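Putative Phosphoglycerate mutase (Plasmodium falciparum, PDB 3EOZ) probably acts as a protein serine/threonine phosphatase of the histidine phosphatase superfamily, here represented by its C-terminal phosphatase-family part, and may have phosphoglycerate mutase activity. Local coordinates at residues I169-F172 with A173-F177; N157-R160 with Y161-R165. All blocks are in the same frame, centred on the assembly; numbering follows the deposited sequence. Where two conformers were deposited one is given.

Interaction 1. Residues I169-F172 with A173-F177; sequences IPLF and AWLRF
R176 reaches back one helical turn and lays its guanidinium over a face of the F172 ring, with the two group centres 3.6 Å apart and the planes only 11° from parallel. This is a stacked cation-pi pair, and the extended chain also brings CD above the ring as a CH-pi contact. The same arginine grips the backbone edge-on: NH1 lies in the carbonyl plane of F172, on a lone pair, 2.7 Å from the O, and together the bond and the stack limit the rotation of the guanidinium. A weak bond from R176 N falls on that oxygen too.

On another side of the turn, W174 folds back over the helix start. With CG held between backbone N and carbonyl carbon (chi1 52°), its indole swings across L171, whose CA lies 3.8 Å from the centroid of the five-membered ring. NE1 donates within its ring plane to I169 O at 3.2 Å, though it stands above that carbonyl's plane. I169 CG2 touches two residues of the turn, 3.6 Å from W174 CD1 and 3.7 Å from A173 CB.

P170 sits at the N-cap, its O accepting from A173 N; L175 N then bonds L171 O at 2.7 Å.

The short helix 171-176 follows helix 156-166 and is a subunit-contact element: E199 of a second subunit takes F172 N, while E199 of a third forms a salt bridge with R176 NE, beside packing of F172 and R176 on T212 in strand 206-213 of that third subunit.

Interaction 2. Residues N157-R160 with Y161-R165; sequences NVIR and YFLCR. With PO4 (phosphate ion), chain D.
V158 sets CG1 over one face of the F162 ring, displaced toward CE2 and CZ: it lies 3.8 Å from the ring centroid, 27° off the normal, a CH-pi contact one turn along an alpha helix. This is helix 156-166 of the histidine phosphatase fold, following strand 148-154. CG1 is the branch opposite the valine's backbone N (chi1 161°), which carries it forward along the helix. F162 meets F139 edge-to-face and packs on L26 and C154, so it lies between helix 114-139 and the sheet, while V158 leans on I131 of that helix.

I159 and L163 also lie side by side, CG2 to CD1 at 3.6 Å, on a side that meets strand 22-28. Backbone bonds include F162 N to V158 O at 2.9 Å. On the side that meets the second subunit, where C164 packs on S179 of that chain, C164 SG comes 4.0 Å from R160 CG.

R165 NH1 donates to Y161 OH at 2.9 Å and also bonds N132 OD1 of helix 114-139. Y135 OH of that helix holds a phosphate, probably from the crystallisation liquor, and R165 NE donates edge-on to its O4 at 2.7 Å, nearly straight at 166°.

Both contacts are single-turn pairings on successive helices: interaction 2 on 156-166, interaction 1 on 171-176. Interaction 2, its centre about 8 Å from the chain centre, is buried against the sheet and helix 114-139. Interaction 1, its centre about 18 Å from the chain centre, is partly buried in the assembly, where three other subunits approach it. Across its segments a cation-pi stack and an indole bond join the packing; those of interaction 2 meet by apolar side chains, while charged R165 turns to Y161, N132 and the phosphate. I169 N probably bonds C164 O at 3.0 Å, and W174 CD1 packs on C164 SG. R176 of the second subunit brings like charge near R160.

Interaction 1. Residues I169-F172 with A173-F177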
loop_
_atom_site.group_PDB
_atom_site.type_symbol
_atom_site.label_atom_id
_atom_site.label_comp_id
_atom_site.label_asym_id
_atom_site.label_seq_id
_atom_site.Cartn_x
_atom_site.Cartn_y
_atom_site.Cartn_z
ATOM N N ILE B 169 3.092 7.131 7.086
ATOM C CA ILE B 169 2.380 6.090 6.381
ATOM C C ILE B 169 1.199 5.622 7.211
ATOM O O ILE B 169 1.341 5.379 8.402
ATOM C CB ILE B 169 3.272 4.861 6.144
ATOM C CG1 ILE B 169 4.429 5.226 5.170
ATOM C CG2 ILE B 169 2.402 3.688 5.674
ATOM C CD1 ILE B 169 5.460 4.098 4.927
ATOM N N PRO B 170 0.029 5.491 6.584
ATOM C CA PRO B 170 -1.123 5.117 7.392
ATOM C C PRO B 170 -1.013 3.710 7.952
ATOM O O PRO B 170 -0.398 2.816 7.357
ATOM C CB PRO B 170 -2.299 5.218 6.436
ATOM C CG PRO B 170 -1.705 5.541 5.061
ATOM C CD PRO B 170 -0.309 5.903 5.212
ATOM N N LEU B 171 -1.616 3.527 9.115
ATOM C CA LEU B 171 -1.598 2.245 9.761
ATOM C C LEU B 171 -2.119 1.165 8.802
ATOM O O LEU B 171 -1.597 0.051 8.768
ATOM C CB LEU B 171 -2.383 2.341 11.070
ATOM C CG LEU B 171 -2.607 1.052 11.840
ATOM C CD1 LEU B 171 -2.760 1.306 13.354
ATOM C CD2 LEU B 171 -3.833 0.368 11.254
ATOM N N PHE B 172 -3.116 1.507 7.999
ATOM C CA PHE B 172 -3.677 0.598 7.001
ATOM C C PHE B 172 -2.594 -0.159 6.208
ATOM O O PHE B 172 -2.683 -1.376 6.025
ATOM C CB PHE B 172 -4.582 1.407 6.055
ATOM C CG PHE B 172 -5.189 0.618 4.933
ATOM C CD1 PHE B 172 -6.507 0.209 4.989
ATOM C CD2 PHE B 172 -4.464 0.364 3.770
ATOM C CE1 PHE B 172 -7.088 -0.500 3.929
ATOM C CE2 PHE B 172 -5.029 -0.340 2.708
ATOM C CZ PHE B 172 -6.335 -0.779 2.789
ATOM N N ALA B 173 -1.583 0.562 5.743
ATOM C CA ALA B 173 -0.582 -0.017 4.854
ATOM C C ALA B 173 0.349 -0.960 5.606
ATOM O O ALA B 173 0.636 -2.074 5.152
ATOM C CB ALA B 173 0.196 1.086 4.135
ATOM N N TRP B 174 0.806 -0.549 6.777
ATOM C CA TRP B 174 1.703 -1.422 7.519
ATOM C C TRP B 174 1.016 -2.427 8.439
ATOM O O TRP B 174 1.689 -3.287 9.016
ATOM C CB TRP B 174 2.793 -0.653 8.239
ATOM C CG TRP B 174 2.396 0.470 9.097
ATOM C CD1 TRP B 174 2.319 1.778 8.740
ATOM C CD2 TRP B 174 2.117 0.417 10.494
ATOM N NE1 TRP B 174 1.993 2.548 9.821
ATOM C CE2 TRP B 174 1.856 1.733 10.915
ATOM C CE3 TRP B 174 2.047 -0.615 11.427
ATOM C CZ2 TRP B 174 1.525 2.042 12.222
ATOM C CZ3 TRP B 174 1.726 -0.310 12.723
ATOM C CH2 TRP B 174 1.475 1.011 13.115
ATOM N N LEU B 175 -0.312 -2.359 8.547
ATOM C CA LEU B 175 -1.049 -3.504 9.062
ATOM C C LEU B 175 -0.969 -4.622 8.047
ATOM O O LEU B 175 -0.773 -5.762 8.433
ATOM C CB LEU B 175 -2.526 -3.198 9.333
ATOM C CG LEU B 175 -3.010 -2.921 10.756
ATOM C CD1 LEU B 175 -4.551 -2.862 10.747
ATOM C CD2 LEU B 175 -2.548 -3.948 11.748
ATOM N N ARG B 176 -1.139 -4.289 6.765
ATOM C CA ARG B 176 -1.251 -5.282 5.670
ATOM C C ARG B 176 0.060 -5.692 4.971
ATOM O O ARG B 176 0.078 -6.687 4.259
ATOM C CB ARG B 176 -2.222 -4.781 4.593
ATOM C CG ARG B 176 -3.655 -4.781 5.050
ATOM C CD ARG B 176 -4.529 -3.894 4.197
ATOM N NE ARG B 176 -5.851 -3.785 4.787
ATOM C CZ ARG B 176 -6.139 -3.081 5.883
ATOM N NH1 ARG B 176 -5.192 -2.381 6.512
ATOM N NH2 ARG B 176 -7.382 -3.084 6.359
ATOM N N PHE B 177 1.125 -4.908 5.136
ATOM C CA PHE B 177 2.450 -5.210 4.537
ATOM C C PHE B 177 3.596 -4.658 5.380
ATOM O O PHE B 177 4.349 -5.420 5.964
ATOM C CB PHE B 177 2.561 -4.592 3.163
ATOM C CG PHE B 177 1.337 -4.739 2.344
ATOM C CD1 PHE B 177 1.126 -5.914 1.636
ATOM C CD2 PHE B 177 0.396 -3.712 2.265
ATOM C CE1 PHE B 177 -0.002 -6.077 0.856
ATOM C CE2 PHE B 177 -0.743 -3.862 1.482
ATOM C CZ PHE B 177 -0.945 -5.053 0.784
#

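Interaction 2. Residues N157-R160 with Y161-R165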
loop_
_atom_site.group_PDB
_atom_site.type_symbol
_atom_site.label_atom_id
_atom_site.label_comp_id
_atom_site.label_asym_id
_atom_site.label_seq_id
_atom_site.Cartn_x
_atom_site.Cartn_y
_atom_site.Cartn_z
ATOM N N ASN B 157 13.464 -3.693 9.636
ATOM C CA ASN B 157 12.671 -3.130 10.720
ATOM C C ASN B 157 13.057 -1.674 10.969
ATOM O O ASN B 157 12.245 -0.878 11.441
ATOM C CB ASN B 157 12.840 -3.953 12.009
ATOM C CG ASN B 157 12.236 -5.361 11.902
ATOM O OD1 ASN B 157 11.445 -5.650 11.010
ATOM N ND2 ASN B 157 12.619 -6.234 12.824
ATOM N N VAL B 158 14.309 -1.332 10.662
ATOM C CA VAL B 158 14.769 0.030 10.832
ATOM C C VAL B 158 14.238 0.905 9.690
ATOM O O VAL B 158 13.613 1.937 9.961
ATOM C CB VAL B 158 16.310 0.100 10.947
ATOM C CG1 VAL B 158 16.852 1.552 10.650
ATOM C CG2 VAL B 158 16.724 -0.415 12.324
ATOM N N ILE B 159 14.445 0.472 8.441
ATOM C CA ILE B 159 13.851 1.138 7.278
ATOM C C ILE B 159 12.334 1.375 7.436
ATOM O O ILE B 159 11.796 2.420 7.021
ATOM C CB ILE B 159 14.066 0.357 5.953
ATOM C CG1 ILE B 159 15.546 0.305 5.612
ATOM C CG2 ILE B 159 13.336 1.048 4.823
ATOM C CD1 ILE B 159 15.898 -0.009 4.140
ATOM N N ARG B 160 11.661 0.393 8.019
ATOM C CA ARG B 160 10.228 0.461 8.234
ATOM C C ARG B 160 9.877 1.562 9.200
ATOM O O ARG B 160 9.002 2.378 8.910
ATOM C CB ARG B 160 9.702 -0.872 8.766
ATOM C CG ARG B 160 8.194 -0.932 8.814
ATOM C CD ARG B 160 7.680 -2.337 8.963
ATOM N NE ARG B 160 8.067 -2.905 10.250
ATOM C CZ ARG B 160 8.649 -4.091 10.416
ATOM N NH1 ARG B 160 8.927 -4.878 9.370
ATOM N NH2 ARG B 160 8.949 -4.498 11.648
ATOM N N TYR B 161 10.545 1.582 10.348
ATOM C CA TYR B 161 10.336 2.630 11.350
ATOM C C TYR B 161 10.610 4.002 10.719
ATOM O O TYR B 161 9.758 4.868 10.745
ATOM C CB TYR B 161 11.227 2.406 12.580
ATOM C CG TYR B 161 11.154 3.508 13.628
ATOM C CD1 TYR B 161 11.894 4.669 13.496
ATOM C CD2 TYR B 161 10.368 3.363 14.784
ATOM C CE1 TYR B 161 11.833 5.679 14.450
ATOM C CE2 TYR B 161 10.298 4.367 15.742
ATOM C CZ TYR B 161 11.036 5.522 15.570
ATOM O OH TYR B 161 10.979 6.530 16.511
ATOM N N PHE B 162 11.783 4.183 10.121
ATOM C CA PHE B 162 12.121 5.454 9.475
ATOM C C PHE B 162 11.053 5.936 8.513
ATOM O O PHE B 162 10.642 7.087 8.563
ATOM C CB PHE B 162 13.461 5.358 8.709
ATOM C CG PHE B 162 14.694 5.266 9.597
ATOM C CD1 PHE B 162 14.639 5.518 10.975
ATOM C CD2 PHE B 162 15.919 4.929 9.042
ATOM C CE1 PHE B 162 15.778 5.438 11.762
ATOM C CE2 PHE B 162 17.069 4.851 9.832
ATOM C CZ PHE B 162 16.994 5.106 11.189
ATOM N N LEU B 163 10.613 5.062 7.623
ATOM C CA LEU B 163 9.736 5.490 6.532
ATOM C C LEU B 163 8.302 5.642 6.997
ATOM O O LEU B 163 7.614 6.575 6.580
ATOM C CB LEU B 163 9.833 4.538 5.343
ATOM C CG LEU B 163 11.169 4.585 4.591
ATOM C CD1 LEU B 163 11.175 3.580 3.443
ATOM C CD2 LEU B 163 11.434 5.960 4.053
ATOM N N CYS B 164 7.840 4.748 7.866
ATOM C CA CYS B 164 6.503 4.936 8.453
ATOM C C CYS B 164 6.428 6.309 9.114
ATOM O O CYS B 164 5.443 7.053 8.959
ATOM C CB CYS B 164 6.149 3.835 9.474
ATOM S SG CYS B 164 5.702 2.259 8.716
ATOM N N ARG B 165 7.494 6.642 9.830
ATOM C CA ARG B 165 7.560 7.894 10.559
ATOM C C ARG B 165 7.776 9.098 9.611
ATOM O O ARG B 165 7.001 10.052 9.638
ATOM C CB ARG B 165 8.640 7.794 11.624
ATOM C CG ARG B 165 8.782 9.035 12.419
ATOM C CD ARG B 165 9.646 8.842 13.660
ATOM N NE ARG B 165 9.813 10.143 14.317
ATOM C CZ ARG B 165 10.532 10.351 15.409
ATOM N NH1 ARG B 165 11.172 9.346 15.993
ATOM N NH2 ARG B 165 10.632 11.576 15.898
HETATM P P PO4 D . 8.486 13.396 12.673
HETATM O O1 PO4 D . 7.139 14.075 12.528
HETATM O O2 PO4 D . 9.229 13.454 11.348
HETATM O O3 PO4 D . 9.276 14.132 13.723
HETATM O O4 PO4 D . 8.259 11.986 13.171
#